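Local coordinates for protein PbICP-C (Plasmodium berghei, PDB 3PNR) that probably inhibits cysteine peptidases, as the C-terminal part of a falstatin-type inhibitor from a malaria parasite, at residues 151-156 with 161-166; 84-89 with 175-180. All blocks are in the same frame, centred on the assembly; numbering follows the deposited sequence.

Contact 1 (151-156 with 161-166)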
loop_
_atom_site.group_PDB
_atom_site.type_symbol
_atom_site.label_atom_id
_atom_site.label_comp_id
_atom_site.label_asym_id
_atom_site.label_seq_id
_atom_site.Cartn_x
_atom_site.Cartn_y
_atom_site.Cartn_z
ATOM N N SER B 151 -2.255 -20.142 7.821
ATOM C CA SER B 151 -2.100 -21.400 7.077
ATOM C C SER B 151 -2.368 -22.638 7.950
ATOM O O SER B 151 -2.155 -22.623 9.168
ATOM C CB SER B 151 -0.720 -21.501 6.413
ATOM O OG SER B 151 -0.646 -22.611 5.522
ATOM N N VAL B 152 -2.829 -23.709 7.306
ATOM C CA VAL B 152 -3.248 -24.922 7.999
ATOM C C VAL B 152 -2.390 -26.138 7.641
ATOM O O VAL B 152 -2.258 -26.493 6.462
ATOM C CB VAL B 152 -4.716 -25.243 7.676
ATOM C CG1 VAL B 152 -5.154 -26.506 8.394
ATOM C CG2 VAL B 152 -5.598 -24.068 8.052
ATOM N N ILE B 153 -1.816 -26.779 8.658
ATOM C CA ILE B 153 -0.990 -27.968 8.438
ATOM C C ILE B 153 -1.586 -29.225 9.079
ATOM O O ILE B 153 -1.901 -29.237 10.269
ATOM C CB ILE B 153 0.452 -27.767 8.957
ATOM C CG1 ILE B 153 1.124 -26.595 8.234
ATOM C CG2 ILE B 153 1.267 -29.045 8.773
ATOM C CD1 ILE B 153 2.461 -26.186 8.827
ATOM N N LYS B 154 -1.729 -30.282 8.282
ATOM C CA LYS B 154 -2.285 -31.547 8.770
ATOM C C LYS B 154 -1.513 -32.766 8.259
ATOM O O LYS B 154 -1.391 -32.981 7.049
ATOM C CB LYS B 154 -3.766 -31.660 8.398
ATOM C CG LYS B 154 -4.397 -33.006 8.710
ATOM C CD LYS B 154 -5.870 -33.002 8.327
ATOM C CE LYS B 154 -6.395 -34.407 8.091
ATOM N NZ LYS B 154 -7.786 -34.383 7.555
ATOM N N GLY B 155 -0.997 -33.557 9.196
ATOM C CA GLY B 155 -0.264 -34.767 8.869
ATOM C C GLY B 155 -1.178 -35.956 8.630
ATOM O O GLY B 155 -2.238 -36.077 9.248
ATOM N N HIS B 156 -0.763 -36.834 7.724
ATOM C CA HIS B 156 -1.536 -38.025 7.394
ATOM C C HIS B 156 -0.683 -39.285 7.515
ATOM O O HIS B 156 -1.189 -40.406 7.467
ATOM C CB HIS B 156 -2.094 -37.919 5.975
ATOM C CG HIS B 156 -3.049 -36.786 5.783
ATOM N ND1 HIS B 156 -3.081 -36.027 4.632
ATOM C CD2 HIS B 156 -4.008 -36.279 6.594
ATOM C CE1 HIS B 156 -4.023 -35.107 4.740
ATOM N NE2 HIS B 156 -4.599 -35.237 5.922
ATOM N N TYR B 161 8.986 -33.271 7.047
ATOM C CA TYR B 161 8.519 -32.400 5.976
ATOM C C TYR B 161 9.046 -30.972 6.110
ATOM O O TYR B 161 8.978 -30.370 7.186
ATOM C CB TYR B 161 6.989 -32.393 5.934
ATOM C CG TYR B 161 6.368 -33.774 5.880
ATOM C CD1 TYR B 161 6.202 -34.436 4.672
ATOM C CD2 TYR B 161 5.946 -34.413 7.039
ATOM C CE1 TYR B 161 5.634 -35.693 4.618
ATOM C CE2 TYR B 161 5.376 -35.674 6.995
ATOM C CZ TYR B 161 5.225 -36.307 5.782
ATOM O OH TYR B 161 4.661 -37.560 5.730
ATOM N N TYR B 162 9.584 -30.446 5.010
ATOM C CA TYR B 162 9.995 -29.047 4.928
ATOM C C TYR B 162 8.895 -28.227 4.265
ATOM O O TYR B 162 8.684 -28.324 3.051
ATOM C CB TYR B 162 11.294 -28.901 4.127
ATOM C CG TYR B 162 12.525 -29.353 4.866
ATOM C CD1 TYR B 162 13.079 -28.572 5.871
ATOM C CD2 TYR B 162 13.136 -30.562 4.561
ATOM C CE1 TYR B 162 14.205 -28.979 6.549
ATOM C CE2 TYR B 162 14.259 -30.978 5.233
ATOM C CZ TYR B 162 14.793 -30.183 6.228
ATOM O OH TYR B 162 15.919 -30.598 6.905
ATOM N N ILE B 163 8.193 -27.435 5.070
ATOM C CA ILE B 163 7.144 -26.549 4.573
ATOM C C ILE B 163 7.680 -25.127 4.438
ATOM O O ILE B 163 8.193 -24.556 5.404
ATOM C CB ILE B 163 5.939 -26.538 5.523
ATOM C CG1 ILE B 163 5.552 -27.974 5.887
ATOM C CG2 ILE B 163 4.777 -25.789 4.893
ATOM C CD1 ILE B 163 4.234 -28.088 6.609
ATOM N N VAL B 164 7.569 -24.557 3.243
ATOM C CA VAL B 164 8.171 -23.247 2.985
ATOM C C VAL B 164 7.165 -22.112 2.766
ATOM O O VAL B 164 6.296 -22.178 1.896
ATOM C CB VAL B 164 9.161 -23.304 1.815
ATOM C CG1 VAL B 164 9.822 -21.954 1.624
ATOM C CG2 VAL B 164 10.203 -24.377 2.070
ATOM N N TYR B 165 7.286 -21.077 3.584
ATOM C CA TYR B 165 6.475 -19.879 3.429
ATOM C C TYR B 165 7.392 -18.705 3.159
ATOM O O TYR B 165 8.537 -18.678 3.620
ATOM C CB TYR B 165 5.709 -19.584 4.709
ATOM C CG TYR B 165 4.705 -20.632 5.109
ATOM C CD1 TYR B 165 3.453 -20.680 4.512
ATOM C CD2 TYR B 165 4.996 -21.557 6.105
ATOM C CE1 TYR B 165 2.523 -21.626 4.882
ATOM C CE2 TYR B 165 4.070 -22.510 6.487
ATOM C CZ TYR B 165 2.834 -22.539 5.870
ATOM O OH TYR B 165 1.903 -23.480 6.240
ATOM N N SER B 166 6.900 -17.716 2.429
ATOM C CA SER B 166 7.664 -16.491 2.303
ATOM C C SER B 166 6.779 -15.273 2.168
ATOM O O SER B 166 5.713 -15.323 1.556
ATOM C CB SER B 166 8.653 -16.570 1.144
ATOM O OG SER B 166 9.775 -15.738 1.403
#
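Tyr-165 reaches across the interior to Ser-151, and its ring is long enough to span most of the gap between two strands whose axes lie 10.8 Å apart. CB leaves the strand toward 151-156, and chi1 of -64° sets CG anti to the carbonyl carbon, from where the ring carries the hydroxyl across. The first close meeting is at CE1, 3.4 Å from Ser-151 OG, which sits at the ring edge near its plane. The tip then makes the one polar link across, with OH donating to Ser-151 OG at 2.8 Å. Ser-151 OG is in turn hydrogen-bonded to Thr-103 O, so Tyr-165 OH and Ser-151 OG, both on buried residues, are both satisfied. A small serine suits the place, since it leaves room for the ring and still offers an oxygen. The phenol oxygen also rests against Ile-153, 3.8 Å from CG1. Ile-153 and Ile-163 meet tip to tip, CD1 against CD1 at 3.4 Å; their branched apolar chains suit the space between two facing sheets, where each must reach halfway. The two strands run antiparallel, at 175°, yet it is their side chains that meet: this is a beta-arch, in which consecutive strands pass into different sheets. Strand 146-155 lies between 54-62 and 100-107 in one layer of the sandwich, whereas 159-168 lies between 178-186 and 68-75 in the other. Val-102 touches Ile-153, Ile-163 and Tyr-165 alike, and Ile-57 closes on Ile-153 and Tyr-165.

Contact 2 (84-89 with 175-180)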
loop_
_atom_site.group_PDB
_atom_site.type_symbol
_atom_site.label_atom_id
_atom_site.label_comp_id
_atom_site.label_asym_id
_atom_site.label_seq_id
_atom_site.Cartn_x
_atom_site.Cartn_y
_atom_site.Cartn_z
ATOM N N GLU B 84 15.036 -15.103 -6.215
ATOM C CA GLU B 84 15.131 -14.878 -7.647
ATOM C C GLU B 84 14.092 -15.734 -8.382
ATOM O O GLU B 84 13.565 -15.332 -9.421
ATOM C CB GLU B 84 16.529 -15.253 -8.139
ATOM C CG GLU B 84 17.047 -14.399 -9.281
ATOM C CD GLU B 84 17.959 -13.279 -8.805
ATOM O OE1 GLU B 84 18.419 -13.337 -7.641
ATOM O OE2 GLU B 84 18.224 -12.346 -9.595
ATOM N N ASN B 85 13.792 -16.910 -7.827
ATOM C CA ASN B 85 12.954 -17.891 -8.513
ATOM C C ASN B 85 11.524 -18.001 -8.007
ATOM O O ASN B 85 10.785 -18.898 -8.430
ATOM C CB ASN B 85 13.600 -19.274 -8.460
ATOM C CG ASN B 85 14.861 -19.355 -9.289
ATOM O OD1 ASN B 85 14.982 -18.695 -10.324
ATOM N ND2 ASN B 85 15.814 -20.169 -8.838
ATOM N N PHE B 86 11.134 -17.111 -7.097
ATOM C CA PHE B 86 9.755 -17.086 -6.628
ATOM C C PHE B 86 8.817 -16.678 -7.758
ATOM O O PHE B 86 9.215 -15.961 -8.682
ATOM C CB PHE B 86 9.568 -16.111 -5.462
ATOM C CG PHE B 86 10.311 -16.490 -4.214
ATOM C CD1 PHE B 86 10.941 -17.718 -4.104
ATOM C CD2 PHE B 86 10.350 -15.620 -3.131
ATOM C CE1 PHE B 86 11.618 -18.065 -2.947
ATOM C CE2 PHE B 86 11.024 -15.961 -1.967
ATOM C CZ PHE B 86 11.659 -17.191 -1.877
ATOM N N PRO B 87 7.554 -17.119 -7.669
ATOM C CA PRO B 87 6.481 -16.785 -8.615
ATOM C C PRO B 87 6.193 -15.279 -8.672
ATOM O O PRO B 87 5.994 -14.640 -7.633
ATOM C CB PRO B 87 5.259 -17.512 -8.036
ATOM C CG PRO B 87 5.785 -18.476 -7.030
ATOM C CD PRO B 87 7.072 -17.927 -6.535
ATOM N N THR B 88 6.161 -14.721 -9.879
ATOM C CA THR B 88 5.792 -13.319 -10.060
ATOM C C THR B 88 4.276 -13.185 -10.106
ATOM O O THR B 88 3.734 -12.077 -10.091
ATOM C CB THR B 88 6.382 -12.734 -11.355
ATOM O OG1 THR B 88 6.004 -13.551 -12.469
ATOM C CG2 THR B 88 7.895 -12.669 -11.280
ATOM N N LYS B 89 3.598 -14.324 -10.153
ATOM C CA LYS B 89 2.147 -14.356 -10.286
ATOM C C LYS B 89 1.458 -15.058 -9.119
ATOM O O LYS B 89 2.107 -15.609 -8.223
ATOM C CB LYS B 89 1.748 -15.016 -11.610
ATOM C CG LYS B 89 2.316 -14.302 -12.828
ATOM C CD LYS B 89 1.908 -14.972 -14.130
ATOM C CE LYS B 89 2.497 -14.230 -15.328
ATOM N NZ LYS B 89 2.105 -14.837 -16.631
ATOM N N SER B 175 13.738 -8.065 -3.116
ATOM C CA SER B 175 13.660 -6.953 -2.183
ATOM C C SER B 175 13.085 -7.371 -0.840
ATOM O O SER B 175 11.883 -7.262 -0.614
ATOM C CB SER B 175 12.812 -5.816 -2.770
ATOM O OG SER B 175 13.247 -5.457 -4.077
ATOM N N GLY B 176 13.947 -7.856 0.047
ATOM C CA GLY B 176 13.590 -8.068 1.441
ATOM C C GLY B 176 12.623 -9.199 1.708
ATOM O O GLY B 176 11.719 -9.068 2.539
ATOM N N ALA B 177 12.820 -10.319 1.019
ATOM C CA ALA B 177 11.999 -11.507 1.233
ATOM C C ALA B 177 12.324 -12.204 2.556
ATOM O O ALA B 177 13.473 -12.572 2.806
ATOM C CB ALA B 177 12.145 -12.481 0.059
ATOM N N ASN B 178 11.305 -12.361 3.402
ATOM C CA ASN B 178 11.432 -13.085 4.664
ATOM C C ASN B 178 10.857 -14.494 4.517
ATOM O O ASN B 178 9.640 -14.671 4.387
ATOM C CB ASN B 178 10.695 -12.363 5.799
ATOM C CG ASN B 178 11.381 -11.078 6.232
ATOM O OD1 ASN B 178 11.835 -10.962 7.370
ATOM N ND2 ASN B 178 11.446 -10.101 5.333
ATOM N N THR B 179 11.729 -15.497 4.557
ATOM C CA THR B 179 11.313 -16.866 4.299
ATOM C C THR B 179 11.246 -17.683 5.580
ATOM O O THR B 179 12.159 -17.629 6.406
ATOM C CB THR B 179 12.259 -17.520 3.302
ATOM O OG1 THR B 179 12.405 -16.653 2.164
ATOM C CG2 THR B 179 11.729 -18.874 2.859
ATOM N N LYS B 180 10.148 -18.415 5.751
ATOM C CA LYS B 180 9.973 -19.292 6.906
ATOM C C LYS B 180 9.872 -20.757 6.491
ATOM O O LYS B 180 8.898 -21.164 5.856
ATOM C CB LYS B 180 8.729 -18.918 7.710
ATOM C CG LYS B 180 8.638 -17.455 8.128
ATOM C CD LYS B 180 9.873 -16.958 8.867
ATOM C CE LYS B 180 9.574 -15.641 9.582
ATOM N NZ LYS B 180 10.741 -14.712 9.561
#
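Phe-86 lays the far end of its ring against Ala-177 and Thr-179, two residues on the same side of the chain where it enters strand 178-186. CE2 stands 4.2 Å from Ala-177 CB, which approaches the ring obliquely, while CZ is 4.1 Å from Thr-179 OG1, lying at the ring edge near its plane. The contact is loose and small, 83 Å² in all. A large, flat, apolar ring suits position 86, because it lets a loop with few polar links bury one side chain against the sheet. Alanine suits its own position because a single methyl gives the ring an apolar neighbour without pushing it back. Thr-179 is turned with OG1 anti to the carbonyl carbon (chi1 -50°), which carries the hydroxyl toward the phenylalanine; its real polar partner is Ser-166 OG. Between the two contact residues, Asn-178 points away from Phe-86, and its OD1 accepts from Asn-41 ND2 and Ser-37 N, tying the start of 178-186 to the start of the neighbouring strand 41-49 and to the loop before it. Through Phe-86 the loop between strands 68-75 and 95-96 is packed onto the sheet of 41-49, 178-186, 159-168 and 68-75: Tyr-168 stacks edge-to-face with the ring and hydrogen-bonds through its OH to Pro-87 O, with Leu-72 of strand 68-75 also touching the ring.

Overall arrangement
Contacts 1 and 2 lie with their centres about 17 Å apart, on opposite sides of the chain's centre. Along the sequence 84-89 comes first, then 151-156, 161-166 and finally 175-180, so contact 1 falls wholly between the two halves of contact 2. They share one sheet, in which strands 159-168 and 178-186 are neighbours: Tyr-165 O and Lys-180 N, 2.7 Å apart, probably form a backbone hydrogen bond between them. Contact 2 meets contact 1 at Ser-166, whose OG lies 2.9 Å from Thr-179 OG1 and 3.6 Å from Phe-86 CE2. One side of this sheet thus faces the sandwich core and the other carries the loop, in a probable peptidase inhibitor.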